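Local coordinates for motility protein B (Helicobacter pylori, PDB 3S03) that probably forms, together with MotA, the stator of the flagellar motor and may fasten the torque-generating machinery to the cell wall through this periplasmic OmpA-like domain, at residues G24-L29 against R136-F141; D46-I51 against L101-V106. One frame throughout, in Å; residues are numbered along the deposited sequence.

Contact 1: G24-L29 against R136-F141; sequences GSILKL and RVEIFF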
loop_
_atom_site.group_PDB
_atom_site.type_symbol
_atom_site.label_atom_id
_atom_site.label_comp_id
_atom_site.label_asym_id
_atom_site.label_seq_id
_atom_site.Cartn_x
_atom_site.Cartn_y
_atom_site.Cartn_z
ATOM N N GLY A 24 4.306 4.533 2.518
ATOM C CA GLY A 24 5.682 4.959 2.671
ATOM C C GLY A 24 5.987 5.538 4.031
ATOM O O GLY A 24 5.128 5.580 4.907
ATOM N N SER A 25 7.231 5.950 4.210
ATOM C CA SER A 25 7.683 6.550 5.459
ATOM C C SER A 25 8.018 7.987 5.137
ATOM O O SER A 25 8.545 8.273 4.063
ATOM C CB SER A 25 8.950 5.849 5.980
ATOM O OG SER A 25 8.667 4.541 6.463
ATOM N N ILE A 26 7.719 8.884 6.065
ATOM C CA ILE A 26 8.041 10.283 5.872
ATOM C C ILE A 26 9.022 10.746 6.934
ATOM O O ILE A 26 8.786 10.572 8.136
ATOM C CB ILE A 26 6.793 11.181 5.957
ATOM C CG1 ILE A 26 5.759 10.774 4.924
ATOM C CG2 ILE A 26 7.153 12.625 5.720
ATOM C CD1 ILE A 26 4.367 11.361 5.208
ATOM N N LEU A 27 10.107 11.368 6.475
ATOM C CA LEU A 27 11.083 11.974 7.363
ATOM C C LEU A 27 10.942 13.495 7.295
ATOM O O LEU A 27 11.360 14.119 6.310
ATOM C CB LEU A 27 12.499 11.541 6.962
ATOM C CG LEU A 27 13.618 11.941 7.931
ATOM C CD1 LEU A 27 13.347 11.402 9.338
ATOM C CD2 LEU A 27 14.980 11.521 7.426
ATOM N N LYS A 28 10.372 14.086 8.344
ATOM C CA LYS A 28 10.139 15.531 8.382
ATOM C C LYS A 28 11.249 16.322 9.078
ATOM O O LYS A 28 11.507 16.131 10.272
ATOM C CB LYS A 28 8.802 15.828 9.047
ATOM C CG LYS A 28 7.633 15.105 8.421
ATOM C CD LYS A 28 6.361 15.483 9.115
ATOM C CE LYS A 28 5.129 14.960 8.376
ATOM N NZ LYS A 28 3.928 15.041 9.265
ATOM N N LEU A 29 11.881 17.227 8.326
ATOM C CA LEU A 29 12.970 18.046 8.827
ATOM C C LEU A 29 12.644 19.530 8.622
ATOM O O LEU A 29 12.469 19.962 7.477
ATOM C CB LEU A 29 14.276 17.681 8.096
ATOM C CG LEU A 29 14.460 16.227 7.630
ATOM C CD1 LEU A 29 15.555 16.112 6.581
ATOM C CD2 LEU A 29 14.722 15.295 8.822
ATOM N N ARG A 136 9.628 23.085 5.884
ATOM C CA ARG A 136 10.345 21.839 6.074
ATOM C C ARG A 136 10.736 21.179 4.762
ATOM O O ARG A 136 10.160 21.446 3.690
ATOM C CB ARG A 136 9.448 20.848 6.829
ATOM C CG ARG A 136 8.384 20.167 5.935
ATOM C CD ARG A 136 7.226 19.614 6.742
ATOM N NE ARG A 136 6.091 19.176 5.923
ATOM C CZ ARG A 136 5.214 19.990 5.322
ATOM N NH1 ARG A 136 5.343 21.322 5.395
ATOM N NH2 ARG A 136 4.201 19.467 4.627
ATOM N N VAL A 137 11.709 20.297 4.856
ATOM C CA VAL A 137 11.962 19.389 3.774
ATOM C C VAL A 137 11.385 18.053 4.257
ATOM O O VAL A 137 11.437 17.719 5.452
ATOM C CB VAL A 137 13.489 19.269 3.397
ATOM C CG1 VAL A 137 13.726 18.067 2.518
ATOM C CG2 VAL A 137 13.991 20.536 2.646
ATOM N N GLU A 138 10.799 17.309 3.336
ATOM C CA GLU A 138 10.277 15.995 3.651
ATOM C C GLU A 138 10.991 14.933 2.807
ATOM O O GLU A 138 11.037 15.015 1.577
ATOM C CB GLU A 138 8.768 15.955 3.393
ATOM C CG GLU A 138 7.905 15.979 4.667
ATOM C CD GLU A 138 6.407 16.040 4.364
ATOM O OE1 GLU A 138 5.989 15.581 3.261
ATOM O OE2 GLU A 138 5.654 16.558 5.225
ATOM N N ILE A 139 11.552 13.941 3.465
ATOM C CA ILE A 139 12.181 12.833 2.758
ATOM C C ILE A 139 11.178 11.711 2.791
ATOM O O ILE A 139 11.022 11.070 3.822
ATOM C CB ILE A 139 13.445 12.340 3.507
ATOM C CG1 ILE A 139 14.403 13.501 3.793
ATOM C CG2 ILE A 139 14.124 11.207 2.751
ATOM C CD1 ILE A 139 15.261 13.900 2.640
ATOM N N PHE A 140 10.482 11.488 1.681
ATOM C CA PHE A 140 9.534 10.372 1.602
ATOM C C PHE A 140 10.242 9.146 1.018
ATOM O O PHE A 140 10.944 9.267 0.011
ATOM C CB PHE A 140 8.331 10.750 0.734
ATOM C CG PHE A 140 7.332 9.625 0.539
ATOM C CD1 PHE A 140 6.318 9.413 1.468
ATOM C CD2 PHE A 140 7.397 8.797 -0.576
ATOM C CE1 PHE A 140 5.399 8.385 1.298
ATOM C CE2 PHE A 140 6.486 7.788 -0.750
ATOM C CZ PHE A 140 5.492 7.571 0.199
ATOM N N PHE A 141 10.050 7.989 1.658
ATOM C CA PHE A 141 10.630 6.709 1.235
ATOM C C PHE A 141 9.514 5.814 0.760
ATOM O O PHE A 141 8.403 5.911 1.278
ATOM C CB PHE A 141 11.311 6.009 2.411
ATOM C CG PHE A 141 12.414 6.813 3.069
ATOM C CD1 PHE A 141 13.741 6.495 2.844
ATOM C CD2 PHE A 141 12.118 7.862 3.948
ATOM C CE1 PHE A 141 14.767 7.208 3.464
ATOM C CE2 PHE A 141 13.137 8.583 4.575
ATOM C CZ PHE A 141 14.470 8.258 4.330
#

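Contact 2: D46-I51 against L101-V106; sequences DMMLYI and LIQYGV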
loop_
_atom_site.group_PDB
_atom_site.type_symbol
_atom_site.label_atom_id
_atom_site.label_comp_id
_atom_site.label_asym_id
_atom_site.label_seq_id
_atom_site.Cartn_x
_atom_site.Cartn_y
_atom_site.Cartn_z
ATOM N N ASP A 46 25.895 22.774 10.385
ATOM C CA ASP A 46 25.473 21.462 10.863
ATOM C C ASP A 46 24.816 20.646 9.757
ATOM O O ASP A 46 24.610 19.441 9.906
ATOM C CB ASP A 46 24.538 21.596 12.089
ATOM C CG ASP A 46 23.064 21.863 11.712
ATOM O OD1 ASP A 46 22.774 22.857 11.008
ATOM O OD2 ASP A 46 22.186 21.083 12.145
ATOM N N MET A 47 24.491 21.317 8.654
ATOM C CA MET A 47 23.858 20.667 7.517
ATOM C C MET A 47 24.600 19.389 7.153
ATOM O O MET A 47 24.104 18.287 7.376
ATOM C CB MET A 47 23.807 21.620 6.314
ATOM C CG MET A 47 22.672 21.355 5.325
ATOM S SD MET A 47 23.197 20.838 3.675
ATOM C CE MET A 47 21.618 20.481 2.895
ATOM N N MET A 48 25.801 19.554 6.620
ATOM C CA MET A 48 26.628 18.452 6.156
ATOM C C MET A 48 26.664 17.213 7.064
ATOM O O MET A 48 26.560 16.081 6.573
ATOM C CB MET A 48 28.032 18.976 5.888
ATOM C CG MET A 48 28.036 20.201 4.983
ATOM S SD MET A 48 27.064 19.934 3.485
ATOM C CE MET A 48 28.103 18.782 2.552
ATOM N N LEU A 49 26.793 17.426 8.375
ATOM C CA LEU A 49 26.872 16.325 9.338
ATOM C C LEU A 49 25.536 15.591 9.512
ATOM O O LEU A 49 25.493 14.363 9.652
ATOM C CB LEU A 49 27.372 16.835 10.694
ATOM C CG LEU A 49 28.682 17.627 10.777
ATOM C CD1 LEU A 49 28.794 18.321 12.140
ATOM C CD2 LEU A 49 29.881 16.720 10.542
ATOM N N TYR A 50 24.450 16.359 9.509
ATOM C CA TYR A 50 23.093 15.815 9.675
ATOM C C TYR A 50 22.627 15.057 8.424
ATOM O O TYR A 50 22.186 13.902 8.533
ATOM C CB TYR A 50 22.097 16.924 10.053
ATOM C CG TYR A 50 20.745 16.410 10.475
ATOM C CD1 TYR A 50 20.558 15.820 11.729
ATOM C CD2 TYR A 50 19.644 16.508 9.625
ATOM C CE1 TYR A 50 19.309 15.334 12.121
ATOM C CE2 TYR A 50 18.381 16.020 10.017
ATOM C CZ TYR A 50 18.227 15.437 11.262
ATOM O OH TYR A 50 16.990 14.956 11.643
ATOM N N ILE A 51 22.743 15.697 7.251
ATOM C CA ILE A 51 22.398 15.046 5.988
ATOM C C ILE A 51 23.185 13.746 5.830
ATOM O O ILE A 51 22.656 12.706 5.402
ATOM C CB ILE A 51 22.696 15.930 4.791
ATOM C CG1 ILE A 51 21.699 17.080 4.716
ATOM C CG2 ILE A 51 22.623 15.111 3.497
ATOM C CD1 ILE A 51 22.152 18.291 5.374
ATOM N N LEU A 101 22.824 14.467 -0.326
ATOM C CA LEU A 101 22.637 13.040 -0.066
ATOM C C LEU A 101 23.538 12.254 -0.988
ATOM O O LEU A 101 24.143 11.257 -0.585
ATOM C CB LEU A 101 21.192 12.618 -0.306
ATOM C CG LEU A 101 20.114 13.003 0.710
ATOM C CD1 LEU A 101 18.748 12.386 0.308
ATOM C CD2 LEU A 101 20.542 12.571 2.103
ATOM N N ILE A 102 23.633 12.733 -2.228
ATOM C CA ILE A 102 24.420 12.055 -3.243
ATOM C C ILE A 102 25.908 12.232 -2.918
ATOM O O ILE A 102 26.619 11.242 -2.770
ATOM C CB ILE A 102 24.070 12.535 -4.677
ATOM C CG1 ILE A 102 22.576 12.374 -4.947
ATOM C CG2 ILE A 102 24.782 11.705 -5.684
ATOM C CD1 ILE A 102 22.105 13.001 -6.236
ATOM N N GLN A 103 26.366 13.478 -2.790
ATOM C CA GLN A 103 27.763 13.762 -2.400
ATOM C C GLN A 103 28.233 12.851 -1.267
ATOM O O GLN A 103 29.418 12.547 -1.153
ATOM C CB GLN A 103 27.915 15.198 -1.916
ATOM C CG GLN A 103 27.627 16.268 -2.942
ATOM C CD GLN A 103 27.996 17.629 -2.424
ATOM O OE1 GLN A 103 29.087 18.139 -2.703
ATOM N NE2 GLN A 103 27.110 18.217 -1.629
ATOM N N TYR A 104 27.289 12.426 -0.435
ATOM C CA TYR A 104 27.587 11.539 0.674
ATOM C C TYR A 104 27.400 10.052 0.353
ATOM O O TYR A 104 27.459 9.227 1.258
ATOM C CB TYR A 104 26.750 11.927 1.897
ATOM C CG TYR A 104 27.302 13.088 2.709
ATOM C CD1 TYR A 104 28.491 12.969 3.405
ATOM C CD2 TYR A 104 26.611 14.286 2.799
ATOM C CE1 TYR A 104 29.002 14.027 4.153
ATOM C CE2 TYR A 104 27.098 15.359 3.559
ATOM C CZ TYR A 104 28.295 15.221 4.235
ATOM O OH TYR A 104 28.778 16.277 4.995
ATOM N N GLY A 105 27.180 9.698 -0.911
ATOM C CA GLY A 105 27.101 8.285 -1.280
ATOM C C GLY A 105 25.800 7.664 -1.767
ATOM O O GLY A 105 25.835 6.577 -2.344
ATOM N N VAL A 106 24.650 8.300 -1.534
ATOM C CA VAL A 106 23.377 7.730 -2.049
ATOM C C VAL A 106 23.367 7.627 -3.580
ATOM O O VAL A 106 23.977 8.436 -4.270
ATOM C CB VAL A 106 22.116 8.509 -1.574
ATOM C CG1 VAL A 106 20.895 7.899 -2.185
ATOM C CG2 VAL A 106 21.991 8.464 -0.079
#

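Contact 1: G24-L29 against R136-F141
Leu27 and Ile139 face each other at the middle of an antiparallel strand pair in the sheet of the OmpA-like domain, their side chains side by side and CB 3.7 Å from CB. Leu27 CB also rests at the edge of the Phe141 ring, near its plane, 3.9 Å from CE2. Further along the same face, Leu29 CD1 meets Ile139 CG1. Helix 47-58 covers Leu27 and Leu29 through Ile54, and Leu155 of the second subunit packs on Ser25 and Phe141. Three reciprocal pairs of backbone hydrogen bonds, Ser25-Phe141, Leu27-Ile139 and Leu29-Val137, hold the strands in register. On the other face, Ile26 lies between aromatic and acid: its CG1 reaches the edge of Phe140 at CD1 (3.8 Å), while its CG2 touches Glu138 CG. The ammonium of Lys28 is salt-bridged to Glu19, but its aliphatic chain runs beside Glu138, CE 3.6 Å from OE2. That carboxylate pairs instead with Arg136, which also makes a cation-pi contact with Phe72. Arg136 NE donates in its own guanidinium plane to Glu138 OE2 at 2.7 Å, reaching the oxygen from above the carboxylate plane.

Contact 2: D46-I51 against L101-V106
Tyr104 reaches from the end of helix 86-103 to the N-terminal part of helix 47-58, its CB directed at residues 48-51. CG stands anti to the carbonyl carbon (chi1 -81°), and the ring extends from there beside Ile51 and Met48. At the near end of the ring, CD2 lies 4.1 Å from Ile51 CG2. One atom further out, CE2 takes the methyl of Met48, with CE at 3.7 Å; the thioether chain, bent at chi2 and chi3, crosses the tyrosine at about a right angle. The outer ring atoms also lie close to the Met48 carbonyl, Tyr104 CZ 3.0 Å from Met48 O. At the tip, Tyr104 OH comes to 2.7 Å from Met48 O and 2.9 Å from Met48 CB. Deeper in, Ile51 CG2 also meets Leu101 CD2 at 3.6 Å, so one methyl serves both Leu101 and Tyr104. A Schellman motif ends the helix here: Val106 N bonds to Leu101 O and Gly105 N to Ile102 O, with Gly105 the C-prime residue at positive phi (113°). Val100 packs on Met48 and Ile51, Glu52 and Ala55 of helix 47-58 also touch Tyr104, and Leu101 continues the packing to Ile58 of helix 47-58 and Leu111 of strand 111-115.

How the contacts relate
Contact 1 joins two neighbouring strands within the five-stranded mixed sheet, and contact 2 joins two helices beside it; their centres lie 15 Å apart. Along the chain, contact 2 is nested inside contact 1: after strand 24-29 come helix 47-58, strand 66-71 and helix 86-103; after strand 111-115 and helix 128-134, strand 137-142 returns to pair with 24-29. Helix 47-58 links the two, since its Tyr50 touches the sheet where Leu29 CD2 lies 3.6 Å from Tyr50 OH. Both contacts therefore belong to a single alpha/beta OmpA-like domain, predicted to lie in the periplasm. The second subunit reaches contact 1 but does not touch contact 2.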